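PDB 6EIO: antifreeze protein from Uncultured bacterium, which binds ice, apparently through two faces, and so probably restrains the growth of ice crystals around it. Local coordinates for residues Val38-Ser43 against Gly217-Glu222; Ser179-Phe184 against Leu197-Phe202. All coordinates share one frame; numbering follows the deposited sequence.

The two contacts illustrate how coils lying side by side in a beta-solenoid are joined, whether near or far apart in sequence. Contact 2 pairs strands 182-184 and 200-202, adjacent in one parallel sheet, one turn of the coil apart; contact 1 closes the next step, where the late strand 219-222 meets the segment leading into the early strand 43-47. Their centres lie about 9 Å apart. Backbone atoms bridge them: G217 N lies 2.8 Å from E198 O and T220 O 2.9 Å from F202 N, both probable hydrogen bonds. A sulfate ion, probably from the crystallisation liquor, lies about 5 Å from the L197 side chain in contact 2.

Contact 1: Val38-Ser43 against Gly217-Glu222; sequences VIAGSS and GAVTME
G217 O accepts two backbone N-H groups from the turn at G41 and S42, fastening a late coil of the irregular beta-solenoid of this ice-binding family to the first. G41 N approaches almost in line with the carbonyl at 3.0 Å, whereas S42 N, at 2.9 Å, makes the straighter N-H bond but comes from above the carbonyl plane. One oxygen thus holds both consecutive amides of the bend. A step farther on, V219 N donates to S43 O in the carbonyl plane at 3.2 Å, and A218 CA adds a CA-H...O contact to the same oxygen.

Next to these backbone bonds, V219 divides its two methyls between different neighbours. With CG1 anti to the backbone N (chi1 177°), that methyl meets CG1 of V38 at 3.9 Å, the two valines crossing at a slant, while V219 CG2 reaches A40 CB at 3.8 Å and packs against I39 O. The axes of strands 38-40 and 219-222 come no closer than 8.2 Å, so these two strands meet largely through side chains, and the backbone bonds come from the turn that follows.

Other parts of the coil pack around both segments. V38 and M221 also pack on F226 of strand 225-227, while I39 turns the other way onto A86, K87 and I90 of helix 81-99. At the turn, S42 OG rests against the G217-A218 peptide, 3.3 Å from A218 N but badly angled for a bond; that N-H is taken instead by S199 OG.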
loop_
_atom_site.group_PDB
_atom_site.type_symbol
_atom_site.label_atom_id
_atom_site.label_comp_id
_atom_site.label_asym_id
_atom_site.label_seq_id
_atom_site.Cartn_x
_atom_site.Cartn_y
_atom_site.Cartn_z
ATOM N N VAL A 38 -9.428 -1.270 -1.806
ATOM C CA VAL A 38 -9.113 -2.546 -1.174
ATOM C C VAL A 38 -9.430 -3.663 -2.154
ATOM O O VAL A 38 -10.519 -3.669 -2.741
ATOM C CB VAL A 38 -9.931 -2.739 0.121
ATOM C CG1 VAL A 38 -9.649 -4.122 0.723
ATOM C CG2 VAL A 38 -9.622 -1.645 1.142
ATOM N N ILE A 39 -8.500 -4.605 -2.314
ATOM C CA ILE A 39 -8.723 -5.841 -3.060
ATOM C C ILE A 39 -8.140 -6.985 -2.244
ATOM O O ILE A 39 -7.053 -6.845 -1.679
ATOM C CB ILE A 39 -8.030 -5.837 -4.453
ATOM C CG1 ILE A 39 -8.623 -4.749 -5.338
ATOM C CG2 ILE A 39 -8.094 -7.220 -5.096
ATOM C CD1 ILE A 39 -7.992 -4.623 -6.713
ATOM N N ALA A 40 -8.850 -8.112 -2.202
ATOM C CA ALA A 40 -8.341 -9.330 -1.597
ATOM C C ALA A 40 -8.521 -10.506 -2.546
ATOM O O ALA A 40 -9.267 -10.444 -3.530
ATOM C CB ALA A 40 -9.046 -9.613 -0.265
ATOM N N GLY A 41 -7.857 -11.606 -2.202
ATOM C CA GLY A 41 -7.964 -12.846 -2.947
ATOM C C GLY A 41 -8.839 -13.890 -2.278
ATOM O O GLY A 41 -9.769 -14.409 -2.895
ATOM N N SER A 42 -8.548 -14.222 -1.024
ATOM C CA SER A 42 -9.222 -15.347 -0.399
ATOM C C SER A 42 -10.502 -14.953 0.330
ATOM O O SER A 42 -11.502 -15.673 0.236
ATOM C CB SER A 42 -8.256 -16.079 0.541
ATOM O OG SER A 42 -7.771 -15.211 1.547
ATOM N N SER A 43 -10.488 -13.842 1.073
ATOM C CA SER A 43 -11.655 -13.376 1.811
ATOM C C SER A 43 -11.369 -11.969 2.313
ATOM O O SER A 43 -10.233 -11.489 2.285
ATOM C CB SER A 43 -11.997 -14.300 2.981
ATOM O OG SER A 43 -10.983 -14.265 3.970
ATOM N N GLY A 217 -4.128 -13.801 -0.381
ATOM C CA GLY A 217 -4.695 -13.915 0.938
ATOM C C GLY A 217 -5.821 -12.941 1.198
ATOM O O GLY A 217 -6.554 -12.533 0.288
ATOM N N ALA A 218 -5.976 -12.620 2.471
ATOM C CA ALA A 218 -7.153 -11.943 2.973
ATOM C C ALA A 218 -6.819 -10.526 3.395
ATOM O O ALA A 218 -5.697 -10.241 3.833
ATOM C CB ALA A 218 -7.691 -12.678 4.194
ATOM N N VAL A 219 -7.823 -9.658 3.348
ATOM C CA VAL A 219 -7.750 -8.359 4.002
ATOM C C VAL A 219 -8.646 -8.393 5.231
ATOM O O VAL A 219 -9.844 -8.693 5.136
ATOM C CB VAL A 219 -8.108 -7.194 3.067
ATOM C CG1 VAL A 219 -8.072 -5.885 3.841
ATOM C CG2 VAL A 219 -7.119 -7.124 1.917
ATOM N N THR A 220 -8.045 -8.081 6.381
ATOM C CA THR A 220 -8.726 -8.027 7.665
ATOM C C THR A 220 -8.694 -6.585 8.161
ATOM O O THR A 220 -7.643 -5.946 8.140
ATOM C CB THR A 220 -8.049 -8.965 8.672
ATOM O OG1 THR A 220 -8.050 -10.298 8.154
ATOM C CG2 THR A 220 -8.744 -8.963 10.017
ATOM N N MET A 221 -9.853 -6.095 8.596
ATOM C CA MET A 221 -10.033 -4.710 8.983
ATOM C C MET A 221 -10.764 -4.641 10.317
ATOM O O MET A 221 -11.605 -5.491 10.634
ATOM C CB MET A 221 -10.834 -3.967 7.885
ATOM C CG MET A 221 -10.061 -3.798 6.577
ATOM S SD MET A 221 -11.113 -3.296 5.190
ATOM C CE MET A 221 -12.037 -4.801 4.955
ATOM N N GLU A 222 -10.453 -3.609 11.089
ATOM C CA GLU A 222 -11.175 -3.330 12.327
ATOM C C GLU A 222 -11.237 -1.812 12.511
ATOM O O GLU A 222 -10.229 -1.154 12.754
ATOM C CB GLU A 222 -10.515 -4.029 13.514
ATOM C CG GLU A 222 -11.290 -3.804 14.801
ATOM C CD GLU A 222 -11.000 -4.779 15.942
ATOM O OE1 GLU A 222 -10.162 -5.680 15.790
ATOM O OE2 GLU A 222 -11.656 -4.600 16.992
#

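Contact 2: Ser179-Phe184 against Leu197-Phe202; sequences SSSASF and LESITF
F184 and F202 both carry CG anti to the carbonyl carbon, with chi1 at -58° and -78°, so their rings leave the paired strands side by side and pointing the same way. In one of the two conformers modelled for F202, the CD2 corner of F184 lies over the centre of the F202 ring, 3.3 Å above its plane. The ring centroids are 4.5 Å apart, but the planes are inclined at 33°, an oblique pairing in which F184 offers a corner to its neighbour. I200 CG2 meets the F184 ring at its edge, 3.9 Å from CE2. Cutting F184 back to an alanine is likely to leave that face of F202 and the I200 methyl without their partner and open a gap in the apolar interior of the solenoid.

The backbone sets this register, an example of the in-register ladder of a parallel beta-solenoid. A182 uses both its backbone polar atoms: its N donates to S199 O at 3.0 Å and its O accepts from T201 N at 2.9 Å, before F184 N continues the ladder to T201 O. Ahead of the regular strands a side chain takes over one rung, S199 N donating to S181 OG at 3.0 Å; E198 N then bonds S180 O. On the sheet's other face, in one of its two conformers, S183 OG packs beside T201 CB at 3.8 Å.

Beyond the pair, S181 and S183 extend the ladder to strand 155-157, and A182 and F184 pack on L155. Inward, F184 meets the ring of F190, F202 meets F226 edge-to-face, and I200 rests on A212 and A214 of strand 207-214. At the opposite end of the segments, S179 and L197 touch Y94 of helix 81-99.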
loop_
_atom_site.group_PDB
_atom_site.type_symbol
_atom_site.label_atom_id
_atom_site.label_comp_id
_atom_site.label_asym_id
_atom_site.label_seq_id
_atom_site.Cartn_x
_atom_site.Cartn_y
_atom_site.Cartn_z
ATOM N N SER A 179 6.366 -9.232 -0.170
ATOM C CA SER A 179 6.444 -10.599 -0.664
ATOM C C SER A 179 5.696 -11.595 0.207
ATOM O O SER A 179 5.447 -12.719 -0.240
ATOM C CB SER A 179 7.901 -11.028 -0.820
ATOM O OG SER A 179 8.599 -10.213 -1.744
ATOM N N SER A 180 5.343 -11.215 1.432
ATOM C CA SER A 180 4.478 -12.065 2.245
ATOM C C SER A 180 3.256 -11.251 2.651
ATOM O O SER A 180 2.404 -11.000 1.792
ATOM C CB SER A 180 5.224 -12.792 3.353
ATOM O OG SER A 180 5.752 -11.836 4.218
ATOM N N SER A 181 3.139 -10.834 3.918
ATOM C CA SER A 181 1.970 -10.144 4.433
ATOM C C SER A 181 2.361 -8.839 5.117
ATOM O O SER A 181 3.522 -8.610 5.472
ATOM C CB SER A 181 1.227 -11.027 5.428
ATOM O OG SER A 181 0.616 -12.128 4.769
ATOM N N ALA A 182 1.352 -7.989 5.304
ATOM C CA ALA A 182 1.512 -6.726 6.003
ATOM C C ALA A 182 0.533 -6.637 7.168
ATOM O O ALA A 182 -0.603 -7.112 7.076
ATOM C CB ALA A 182 1.282 -5.543 5.064
ATOM N N SER A 183 0.979 -6.001 8.256
ATOM C CA SER A 183 0.123 -5.801 9.421
ATOM C C SER A 183 0.383 -4.421 10.012
ATOM O O SER A 183 1.505 -4.079 10.399
ATOM C CB SER A 183 0.330 -6.907 10.456
ATOM O OG SER A 183 -0.788 -7.036 11.331
ATOM N N PHE A 184 -0.688 -3.641 10.099
ATOM C CA PHE A 184 -0.631 -2.260 10.542
ATOM C C PHE A 184 -1.264 -2.126 11.922
ATOM O O PHE A 184 -2.445 -2.426 12.116
ATOM C CB PHE A 184 -1.307 -1.356 9.510
ATOM C CG PHE A 184 -0.656 -1.479 8.161
ATOM C CD1 PHE A 184 0.609 -0.937 7.959
ATOM C CD2 PHE A 184 -1.246 -2.196 7.129
ATOM C CE1 PHE A 184 1.250 -1.091 6.747
ATOM C CE2 PHE A 184 -0.605 -2.337 5.903
ATOM C CZ PHE A 184 0.644 -1.785 5.715
ATOM N N LEU A 197 1.677 -10.257 -1.589
ATOM C CA LEU A 197 1.401 -11.565 -2.165
ATOM C C LEU A 197 0.314 -12.290 -1.388
ATOM O O LEU A 197 -0.537 -12.974 -1.980
ATOM C CB LEU A 197 2.685 -12.396 -2.179
ATOM C CG LEU A 197 2.562 -13.772 -2.846
ATOM C CD1 LEU A 197 2.201 -13.629 -4.321
ATOM C CD2 LEU A 197 3.846 -14.541 -2.686
ATOM N N GLU A 198 0.371 -12.190 -0.058
ATOM C CA GLU A 198 -0.497 -12.956 0.822
ATOM C C GLU A 198 -1.581 -12.051 1.408
ATOM O O GLU A 198 -2.526 -11.714 0.689
ATOM C CB GLU A 198 0.330 -13.743 1.851
ATOM C CG GLU A 198 1.215 -14.809 1.182
ATOM C CD GLU A 198 0.439 -15.969 0.524
ATOM O OE1 GLU A 198 -0.798 -16.084 0.708
ATOM O OE2 GLU A 198 1.093 -16.776 -0.171
ATOM N N SER A 199 -1.477 -11.677 2.681
ATOM C CA SER A 199 -2.557 -11.019 3.395
ATOM C C SER A 199 -2.150 -9.632 3.893
ATOM O O SER A 199 -0.963 -9.300 4.007
ATOM C CB SER A 199 -2.982 -11.878 4.570
ATOM O OG SER A 199 -3.593 -13.076 4.125
ATOM N N ILE A 200 -3.166 -8.820 4.192
ATOM C CA ILE A 200 -2.972 -7.487 4.764
ATOM C C ILE A 200 -3.973 -7.325 5.896
ATOM O O ILE A 200 -5.176 -7.535 5.697
ATOM C CB ILE A 200 -3.167 -6.366 3.720
ATOM C CG1 ILE A 200 -2.229 -6.542 2.530
ATOM C CG2 ILE A 200 -2.970 -5.018 4.392
ATOM C CD1 ILE A 200 -2.531 -5.605 1.356
ATOM N N THR A 201 -3.483 -6.929 7.073
ATOM C CA THR A 201 -4.333 -6.692 8.233
ATOM C C THR A 201 -4.135 -5.270 8.736
ATOM O O THR A 201 -2.996 -4.806 8.867
ATOM C CB THR A 201 -4.019 -7.686 9.347
ATOM O OG1 THR A 201 -4.368 -8.983 8.869
ATOM C CG2 THR A 201 -4.775 -7.372 10.644
ATOM N N PHE A 202 -5.257 -4.608 9.045
ATOM C CA PHE A 202 -5.269 -3.301 9.692
ATOM C C PHE A 202 -5.966 -3.461 11.045
ATOM O O PHE A 202 -7.123 -3.895 11.109
ATOM C CB PHE A 202 -5.994 -2.230 8.844
ATOM C CG PHE A 202 -5.169 -1.663 7.663
ATOM C CD1 PHE A 202 -5.072 -2.351 6.454
ATOM C CD2 PHE A 202 -4.548 -0.407 7.754
ATOM C CE1 PHE A 202 -4.339 -1.830 5.399
ATOM C CE2 PHE A 202 -3.824 0.114 6.689
ATOM C CZ PHE A 202 -3.721 -0.600 5.517
#